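Local coordinates for protein aminopeptidase P; XAA-pro aminopeptidase (Streptococcus thermophilus, PDB 3IL0) that probably acts as a metal-dependent aminopeptidase of the peptidase M24B family, this chain being its N-terminal creatinase/prolidase domain rather than the whole enzyme, at residues G19-L24 with L91-D97; F11-V16 with F45-N49. All blocks are in the same frame, centred on the assembly; numbering follows the deposited sequence.

Interaction 1 of 2, residues G19-L24 with L91-D97; sequences GLDALL and LETIGFD
Asp21 meets the chain at Glu92 and Thr93 through a single carboxylate oxygen. OD2 accepts from Glu92 N at 2.8 Å and from Thr93 N at 3.1 Å, the two donors approaching from opposite faces of the carboxylate plane on its anti side, and the second bond is nearly straight at 168°. With CG turned beside its own backbone N (chi1 -63°), the side chain lies across that of Thr93 at about a right angle. Thr93 returns the grip: OG1 sits between its backbone N and carbonyl carbon and donates to Gly19 O, in the carbonyl plane and on a lone pair, at 3.0 Å. The N-H of Asp21 is shared between Thr93 O and Thr93 OG1. Gly19 itself closes helix 7-18 in a Schellman motif, so these polar bonds tie the loop leaving the helix to the start of strand 93-97.

Beyond them the backbones pair as parallel strands, 22-24 beside 93-97, inside the mixed sheet of the creatinase/prolidase N-terminal domain, between strands 42-47 and 116-120. Gly95 N binds Ala22 O at 2.7 Å, and Leu24 N binds Gly95 O at 3.0 Å. One water continues the ladder, donating to Leu24 O and accepting from Asp97 N.

Apolar contacts converge on Gly95. Leu20 CD2 presses on Gly95 CA at 3.5 Å, tighter than usual, while Leu23 CD1 lies against Gly95 C at 3.3 Å; both methyls lie over the same face of the sheet, right against the glycine main chain. At the sheet's other face Ala22 and Ile94 both touch Phe45.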
ATOM      1  N   GLY A  19       4.988 -11.184   9.235  1.00 32.12           N
ATOM      2  CA  GLY A  19       6.169 -11.533   8.450  1.00 31.05           C
ATOM      3  C   GLY A  19       6.307 -10.842   7.096  1.00 29.97           C
ATOM      4  O   GLY A  19       7.017 -11.309   6.250  1.00 28.95           O
ATOM      5  N   LEU A  20       5.657  -9.696   6.924  1.00 29.92           N
ATOM      6  CA  LEU A  20       5.672  -8.956   5.669  1.00 28.92           C
ATOM      7  C   LEU A  20       6.633  -7.768   5.757  1.00 27.83           C
ATOM      8  O   LEU A  20       6.650  -7.066   6.755  1.00 26.63           O
ATOM      9  CB  LEU A  20       4.267  -8.409   5.405  1.00 29.09           C
ATOM     10  CG  LEU A  20       3.102  -9.394   5.113  1.00 29.61           C
ATOM     11  CD1 LEU A  20       1.793  -8.560   5.035  1.00 25.76           C
ATOM     12  CD2 LEU A  20       3.333 -10.214   3.849  1.00 26.69           C
ATOM     13  N   ASP A  21       7.438  -7.553   4.719  1.00 27.61           N
ATOM     14  CA  ASP A  21       8.177  -6.278   4.581  1.00 26.39           C
ATOM     15  C   ASP A  21       7.305  -5.132   4.089  1.00 25.88           C
ATOM     16  O   ASP A  21       7.656  -3.933   4.260  1.00 25.66           O
ATOM     17  CB  ASP A  21       9.293  -6.457   3.589  1.00 26.86           C
ATOM     18  CG  ASP A  21      10.292  -7.480   4.054  1.00 28.18           C
ATOM     19  OD1 ASP A  21      10.554  -7.476   5.272  1.00 31.64           O
ATOM     20  OD2 ASP A  21      10.729  -8.334   3.265  1.00 30.87           O
ATOM     21  N   ALA A  22       6.188  -5.487   3.442  1.00 24.96           N
ATOM     22  CA  ALA A  22       5.295  -4.510   2.823  1.00 24.10           C
ATOM     23  C   ALA A  22       3.882  -5.089   2.567  1.00 23.36           C
ATOM     24  O   ALA A  22       3.690  -6.286   2.513  1.00 22.89           O
ATOM     25  CB  ALA A  22       5.948  -4.048   1.495  1.00 23.81           C
ATOM     26  N   LEU A  23       2.920  -4.199   2.416  1.00 22.60           N
ATOM     27  CA  LEU A  23       1.594  -4.526   1.998  1.00 22.13           C
ATOM     28  C   LEU A  23       1.155  -3.536   0.949  1.00 21.92           C
ATOM     29  O   LEU A  23       1.242  -2.307   1.127  1.00 20.51           O
ATOM     30  CB  LEU A  23       0.614  -4.515   3.162  1.00 22.87           C
ATOM     31  CG  LEU A  23      -0.770  -5.126   2.864  1.00 21.37           C
ATOM     32  CD1 LEU A  23      -0.719  -6.658   2.569  1.00 19.46           C
ATOM     33  CD2 LEU A  23      -1.696  -4.788   3.987  1.00 21.02           C
ATOM     34  N   LEU A  24       0.719  -4.075  -0.170  1.00 20.84           N
ATOM     35  CA  LEU A  24       0.091  -3.300  -1.171  1.00 20.80           C
ATOM     36  C   LEU A  24      -1.404  -3.217  -0.756  1.00 22.97           C
ATOM     37  O   LEU A  24      -2.039  -4.236  -0.528  1.00 20.93           O
ATOM     38  CB  LEU A  24       0.269  -4.042  -2.481  1.00 20.73           C
ATOM     39  CG  LEU A  24      -0.453  -3.478  -3.691  1.00 21.41           C
ATOM     40  CD1 LEU A  24       0.364  -2.286  -4.145  1.00 14.76           C
ATOM     41  CD2 LEU A  24      -0.636  -4.508  -4.840  1.00 16.45           C
ATOM     42  N   LEU A  91      13.578  -5.235  -0.117  1.00 32.62           N
ATOM     43  CA  LEU A  91      12.508  -5.904   0.638  1.00 32.51           C
ATOM     44  C   LEU A  91      12.310  -7.276  -0.004  1.00 32.16           C
ATOM     45  O   LEU A  91      12.631  -7.452  -1.147  1.00 33.05           O
ATOM     46  CB  LEU A  91      11.235  -5.062   0.641  1.00 32.60           C
ATOM     47  CG  LEU A  91      11.379  -3.648   1.215  1.00 32.91           C
ATOM     48  CD1 LEU A  91      10.035  -2.941   1.308  1.00 34.23           C
ATOM     49  CD2 LEU A  91      12.015  -3.677   2.599  1.00 33.40           C
ATOM     50  N   GLU A  92      11.802  -8.260   0.727  1.00 32.69           N
ATOM     51  CA  GLU A  92      11.605  -9.569   0.141  1.00 33.60           C
ATOM     52  C   GLU A  92      10.140 -10.046  -0.024  1.00 32.47           C
ATOM     53  O   GLU A  92       9.775 -10.621  -1.038  1.00 34.17           O
ATOM     54  CB  GLU A  92      12.359 -10.569   0.987  1.00 34.28           C
ATOM     55  CG  GLU A  92      12.115 -11.996   0.579  1.00 39.43           C
ATOM     56  CD  GLU A  92      12.319 -12.219  -0.914  1.00 45.47           C
ATOM     57  OE1 GLU A  92      13.177 -11.505  -1.502  1.00 53.16           O
ATOM     58  OE2 GLU A  92      11.641 -13.107  -1.498  1.00 49.60           O
ATOM     59  N   THR A  93       9.331  -9.852   1.001  1.00 31.52           N
ATOM     60  CA  THR A  93       8.014 -10.367   1.044  1.00 29.75           C
ATOM     61  C   THR A  93       7.005  -9.211   1.035  1.00 28.17           C
ATOM     62  O   THR A  93       6.877  -8.392   1.987  1.00 27.51           O
ATOM     63  CB  THR A  93       7.870 -11.312   2.253  1.00 30.39           C
ATOM     64  OG1 THR A  93       7.830 -10.546   3.446  1.00 35.32           O
ATOM     65  CG2 THR A  93       9.060 -12.241   2.357  1.00 28.51           C
ATOM     66  N   ILE A  94       6.262  -9.183  -0.069  1.00 27.34           N
ATOM     67  CA  ILE A  94       5.233  -8.187  -0.348  1.00 25.65           C
ATOM     68  C   ILE A  94       3.862  -8.878  -0.131  1.00 24.00           C
ATOM     69  O   ILE A  94       3.532  -9.891  -0.749  1.00 23.48           O
ATOM     70  CB  ILE A  94       5.442  -7.622  -1.775  1.00 25.85           C
ATOM     71  CG1 ILE A  94       6.893  -7.139  -1.924  1.00 28.65           C
ATOM     72  CG2 ILE A  94       4.516  -6.468  -2.077  1.00 24.36           C
ATOM     73  CD1 ILE A  94       7.240  -6.690  -3.374  1.00 31.47           C
ATOM     74  N   GLY A  95       3.117  -8.389   0.841  1.00 22.00           N
ATOM     75  CA  GLY A  95       1.781  -8.861   1.053  1.00 20.78           C
ATOM     76  C   GLY A  95       0.820  -8.226   0.079  1.00 19.04           C
ATOM     77  O   GLY A  95       1.006  -7.096  -0.354  1.00 18.62           O
ATOM     78  N   PHE A  96      -0.227  -8.943  -0.282  1.00 17.46           N
ATOM     79  CA  PHE A  96      -1.338  -8.319  -1.076  1.00 16.12           C
ATOM     80  C   PHE A  96      -2.650  -8.933  -0.611  1.00 16.05           C
ATOM     81  O   PHE A  96      -2.647  -9.988  -0.042  1.00 15.73           O
ATOM     82  CB  PHE A  96      -1.154  -8.535  -2.570  1.00 14.46           C
ATOM     83  CG  PHE A  96      -1.236 -10.012  -2.980  1.00 13.96           C
ATOM     84  CD1 PHE A  96      -2.408 -10.520  -3.431  1.00 11.43           C
ATOM     85  CD2 PHE A  96      -0.105 -10.856  -2.889  1.00 12.07           C
ATOM     86  CE1 PHE A  96      -2.528 -11.888  -3.761  1.00 14.68           C
ATOM     87  CE2 PHE A  96      -0.185 -12.168  -3.189  1.00 11.60           C
ATOM     88  CZ  PHE A  96      -1.416 -12.711  -3.662  1.00 14.11           C
ATOM     89  N   ASP A  97      -3.750  -8.252  -0.861  1.00 15.56           N
ATOM     90  CA  ASP A  97      -5.059  -8.722  -0.473  1.00 16.55           C
ATOM     91  C   ASP A  97      -5.608  -9.819  -1.408  1.00 15.11           C
ATOM     92  O   ASP A  97      -5.584  -9.714  -2.632  1.00 15.41           O
ATOM     93  CB  ASP A  97      -5.951  -7.500  -0.412  1.00 17.21           C
ATOM     94  CG  ASP A  97      -7.376  -7.804  -0.118  1.00 22.21           C
ATOM     95  OD1 ASP A  97      -7.788  -8.911   0.342  1.00 29.62           O
ATOM     96  OD2 ASP A  97      -8.118  -6.893  -0.478  1.00 32.16           O
TER
HETATM   97  O   HOH W   1      -3.498  -5.923  -2.239  1.00 22.39           O

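Interaction 2 of 2, residues F11-V16 with F45-N49; sequences FDAKLV and FITKN
A helix laid over the face of a mixed sheet makes this contact: helix 7-18 packs on the end of strand 42-47 and the turn after it, with Phe11 and Leu15, one helical turn apart, facing Ile46 and the backbone beyond. The axes of helix 11-16 and strand 45-47 come within 9.3 Å at an angle of 67°, so the helix lies steeply across the strand.

Phe11 and Ile46 approach from opposite directions. The methyl CD1 of Ile46 sits over the centre of the Phe11 ring, 3.7 Å from its centroid and only 11° off the normal, a CH-pi contact. Towards the rim of the ring, CE2 of Phe11 meets Ile46 CB at 3.6 Å, and Ile46 CG2 lies by CE2 and CD2 of Phe11. The ring reaches the strand because its CG stands anti to the backbone N (chi1 -165°). Phe123 meets it edge-to-face, and Leu23, Leu34 and Leu127 also touch it, placing the aromatic group in the core between sheet and helices of this creatinase/prolidase N-terminal domain.

One turn on, Leu15 uses a single branch: CD1 lies on the main chain of Thr47 and Lys48, 3.4 Å from Thr47 C and 3.6 Å from Lys48 N. An ST turn follows, in which Asn49 N donates to Thr47 OG1 at 3.0 Å; the same hydroxyl also bonds Arg50 N.

At the more exposed end, Val16 CG2 touches CE of Lys48 at 3.7 Å, the two side chains crossing at about a right angle, while Lys48 NZ is held by Leu20 O. Asp12 OD2 binds a glycerol, probably from the crystallisation liquor.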
ATOM      1  N   PHE A  11      -0.901  -0.943  12.042  1.00 36.93           N
ATOM      2  CA  PHE A  11      -0.562  -1.482  10.738  1.00 35.53           C
ATOM      3  C   PHE A  11       0.870  -2.038  10.819  1.00 34.85           C
ATOM      4  O   PHE A  11       1.140  -3.195  10.504  1.00 33.31           O
ATOM      5  CB  PHE A  11      -0.667  -0.365   9.680  1.00 35.36           C
ATOM      6  CG  PHE A  11      -0.685  -0.870   8.234  1.00 35.20           C
ATOM      7  CD1 PHE A  11      -1.832  -0.758   7.467  1.00 33.71           C
ATOM      8  CD2 PHE A  11       0.450  -1.455   7.660  1.00 36.83           C
ATOM      9  CE1 PHE A  11      -1.851  -1.183   6.178  1.00 35.63           C
ATOM     10  CE2 PHE A  11       0.442  -1.911   6.352  1.00 35.60           C
ATOM     11  CZ  PHE A  11      -0.693  -1.762   5.602  1.00 36.98           C
ATOM     12  N   ASP A  12       1.768  -1.184  11.292  1.00 34.48           N
ATOM     13  CA  ASP A  12       3.168  -1.526  11.497  1.00 34.16           C
ATOM     14  C   ASP A  12       3.331  -2.794  12.345  1.00 33.08           C
ATOM     15  O   ASP A  12       4.044  -3.738  11.990  1.00 31.63           O
ATOM     16  CB  ASP A  12       3.816  -0.335  12.177  1.00 34.40           C
ATOM     17  CG  ASP A  12       5.318  -0.296  11.991  1.00 35.64           C
ATOM     18  OD1 ASP A  12       6.019  -1.152  12.583  1.00 37.60           O
ATOM     19  OD2 ASP A  12       5.791   0.621  11.291  1.00 35.60           O
ATOM     20  N   ALA A  13       2.644  -2.831  13.478  1.00 32.83           N
ATOM     21  CA  ALA A  13       2.729  -3.998  14.343  1.00 32.51           C
ATOM     22  C   ALA A  13       2.259  -5.285  13.604  1.00 32.45           C
ATOM     23  O   ALA A  13       2.784  -6.410  13.797  1.00 31.74           O
ATOM     24  CB  ALA A  13       1.889  -3.741  15.579  1.00 32.17           C
ATOM     25  N   LYS A  14       1.258  -5.109  12.750  1.00 32.11           N
ATOM     26  CA  LYS A  14       0.655  -6.243  12.077  1.00 32.60           C
ATOM     27  C   LYS A  14       1.645  -6.744  11.021  1.00 31.34           C
ATOM     28  O   LYS A  14       1.763  -7.947  10.809  1.00 30.03           O
ATOM     29  CB  LYS A  14      -0.709  -5.851  11.509  1.00 33.22           C
ATOM     30  CG  LYS A  14      -1.567  -7.014  10.992  1.00 36.17           C
ATOM     31  CD  LYS A  14      -3.091  -6.826  11.401  1.00 38.70           C
ATOM     32  CE  LYS A  14      -3.754  -8.170  11.490  1.00 39.02           C
ATOM     33  NZ  LYS A  14      -3.920  -8.645  10.132  1.00 42.66           N
ATOM     34  N   LEU A  15       2.425  -5.821  10.451  1.00 30.49           N
ATOM     35  CA  LEU A  15       3.461  -6.177   9.468  1.00 29.80           C
ATOM     36  C   LEU A  15       4.459  -7.114  10.142  1.00 29.16           C
ATOM     37  O   LEU A  15       4.812  -8.181   9.602  1.00 28.74           O
ATOM     38  CB  LEU A  15       4.174  -4.913   8.887  1.00 30.02           C
ATOM     39  CG  LEU A  15       3.596  -4.130   7.718  1.00 30.92           C
ATOM     40  CD1 LEU A  15       4.526  -2.957   7.145  1.00 27.21           C
ATOM     41  CD2 LEU A  15       3.288  -5.177   6.589  1.00 30.42           C
ATOM     42  N   VAL A  16       4.923  -6.707  11.321  1.00 29.71           N
ATOM     43  CA  VAL A  16       5.839  -7.548  12.126  1.00 31.00           C
ATOM     44  C   VAL A  16       5.182  -8.923  12.413  1.00 33.24           C
ATOM     45  O   VAL A  16       5.748  -9.980  12.116  1.00 33.53           O
ATOM     46  CB  VAL A  16       6.239  -6.833  13.435  1.00 30.75           C
ATOM     47  CG1 VAL A  16       6.950  -7.804  14.388  1.00 29.63           C
ATOM     48  CG2 VAL A  16       7.074  -5.615  13.099  1.00 27.15           C
ATOM     49  N   PHE A  45       1.213   1.797  -0.431  1.00 22.37           N
ATOM     50  CA  PHE A  45       2.191   0.789  -0.255  1.00 21.91           C
ATOM     51  C   PHE A  45       2.924   1.146   1.032  1.00 23.40           C
ATOM     52  O   PHE A  45       3.641   2.127   1.056  1.00 23.27           O
ATOM     53  CB  PHE A  45       3.143   0.742  -1.468  1.00 21.32           C
ATOM     54  CG  PHE A  45       4.136  -0.406  -1.426  1.00 18.81           C
ATOM     55  CD1 PHE A  45       3.742  -1.676  -1.742  1.00 21.15           C
ATOM     56  CD2 PHE A  45       5.442  -0.201  -1.055  1.00 20.65           C
ATOM     57  CE1 PHE A  45       4.646  -2.738  -1.702  1.00 25.27           C
ATOM     58  CE2 PHE A  45       6.397  -1.269  -1.010  1.00 20.94           C
ATOM     59  CZ  PHE A  45       5.991  -2.527  -1.346  1.00 25.44           C
ATOM     60  N   ILE A  46       2.764   0.328   2.074  1.00 24.19           N
ATOM     61  CA  ILE A  46       3.324   0.558   3.414  1.00 25.58           C
ATOM     62  C   ILE A  46       4.355  -0.534   3.745  1.00 25.64           C
ATOM     63  O   ILE A  46       4.095  -1.746   3.570  1.00 25.34           O
ATOM     64  CB  ILE A  46       2.207   0.630   4.533  1.00 26.25           C
ATOM     65  CG1 ILE A  46       1.258   1.793   4.250  1.00 27.91           C
ATOM     66  CG2 ILE A  46       2.796   0.842   5.968  1.00 25.69           C
ATOM     67  CD1 ILE A  46       0.065   1.864   5.220  1.00 28.01           C
ATOM     68  N   THR A  47       5.527  -0.073   4.200  1.00 24.76           N
ATOM     69  CA  THR A  47       6.599  -0.928   4.722  1.00 25.15           C
ATOM     70  C   THR A  47       6.850  -0.631   6.262  1.00 25.08           C
ATOM     71  O   THR A  47       6.216   0.251   6.859  1.00 23.87           O
ATOM     72  CB  THR A  47       7.893  -0.662   3.890  1.00 25.45           C
ATOM     73  OG1 THR A  47       8.502   0.556   4.333  1.00 28.01           O
ATOM     74  CG2 THR A  47       7.516  -0.520   2.377  1.00 21.46           C
ATOM     75  N   LYS A  48       7.767  -1.363   6.881  1.00 25.70           N
ATOM     76  CA  LYS A  48       8.162  -1.035   8.225  1.00 27.52           C
ATOM     77  C   LYS A  48       8.715   0.385   8.312  1.00 29.89           C
ATOM     78  O   LYS A  48       8.595   0.996   9.365  1.00 31.14           O
ATOM     79  CB  LYS A  48       9.147  -2.036   8.748  1.00 27.66           C
ATOM     80  CG  LYS A  48       8.402  -3.311   9.164  1.00 29.77           C
ATOM     81  CD  LYS A  48       9.291  -4.331   9.788  1.00 29.91           C
ATOM     82  CE  LYS A  48       8.658  -5.714   9.727  1.00 31.95           C
ATOM     83  NZ  LYS A  48       8.953  -6.265   8.373  1.00 30.77           N
ATOM     84  N   ASN A  49       9.259   0.921   7.202  1.00 30.28           N
ATOM     85  CA  ASN A  49       9.782   2.236   7.210  1.00 31.94           C
ATOM     86  C   ASN A  49       9.138   3.289   6.375  1.00 32.72           C
ATOM     87  O   ASN A  49       9.376   4.407   6.691  1.00 33.54           O
ATOM     88  CB  ASN A  49      11.277   2.162   7.043  1.00 31.56           C
ATOM     89  CG  ASN A  49      11.898   1.526   8.270  1.00 34.96           C
ATOM     90  OD1 ASN A  49      11.594   1.974   9.415  1.00 41.42           O
ATOM     91  ND2 ASN A  49      12.618   0.438   8.098  1.00 32.60           N
TER

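In the fold
Helix 7-18 of interaction 2 runs through the turn at Gly19 directly into strand 22-25 of interaction 1, and that strand lies between strands 93-97 and 42-47 in the sheet. The two contact centres are 9 Å apart and join directly: Leu23 N is hydrogen-bonded to Ile46 O at 3.0 Å, backbone to backbone between neighbouring strands, and Lys48 NZ is hydrogen-bonded to Leu20 O at 2.9 Å, its charge also lying at long range from the carboxylate of Asp21. On the sheet face away from helix 7-18, Ala22 CB packs 3.2 Å from Phe45 CZ. Both contacts belong to the N-terminal domain; the peptidase domain of the full-length protein is absent from this chain.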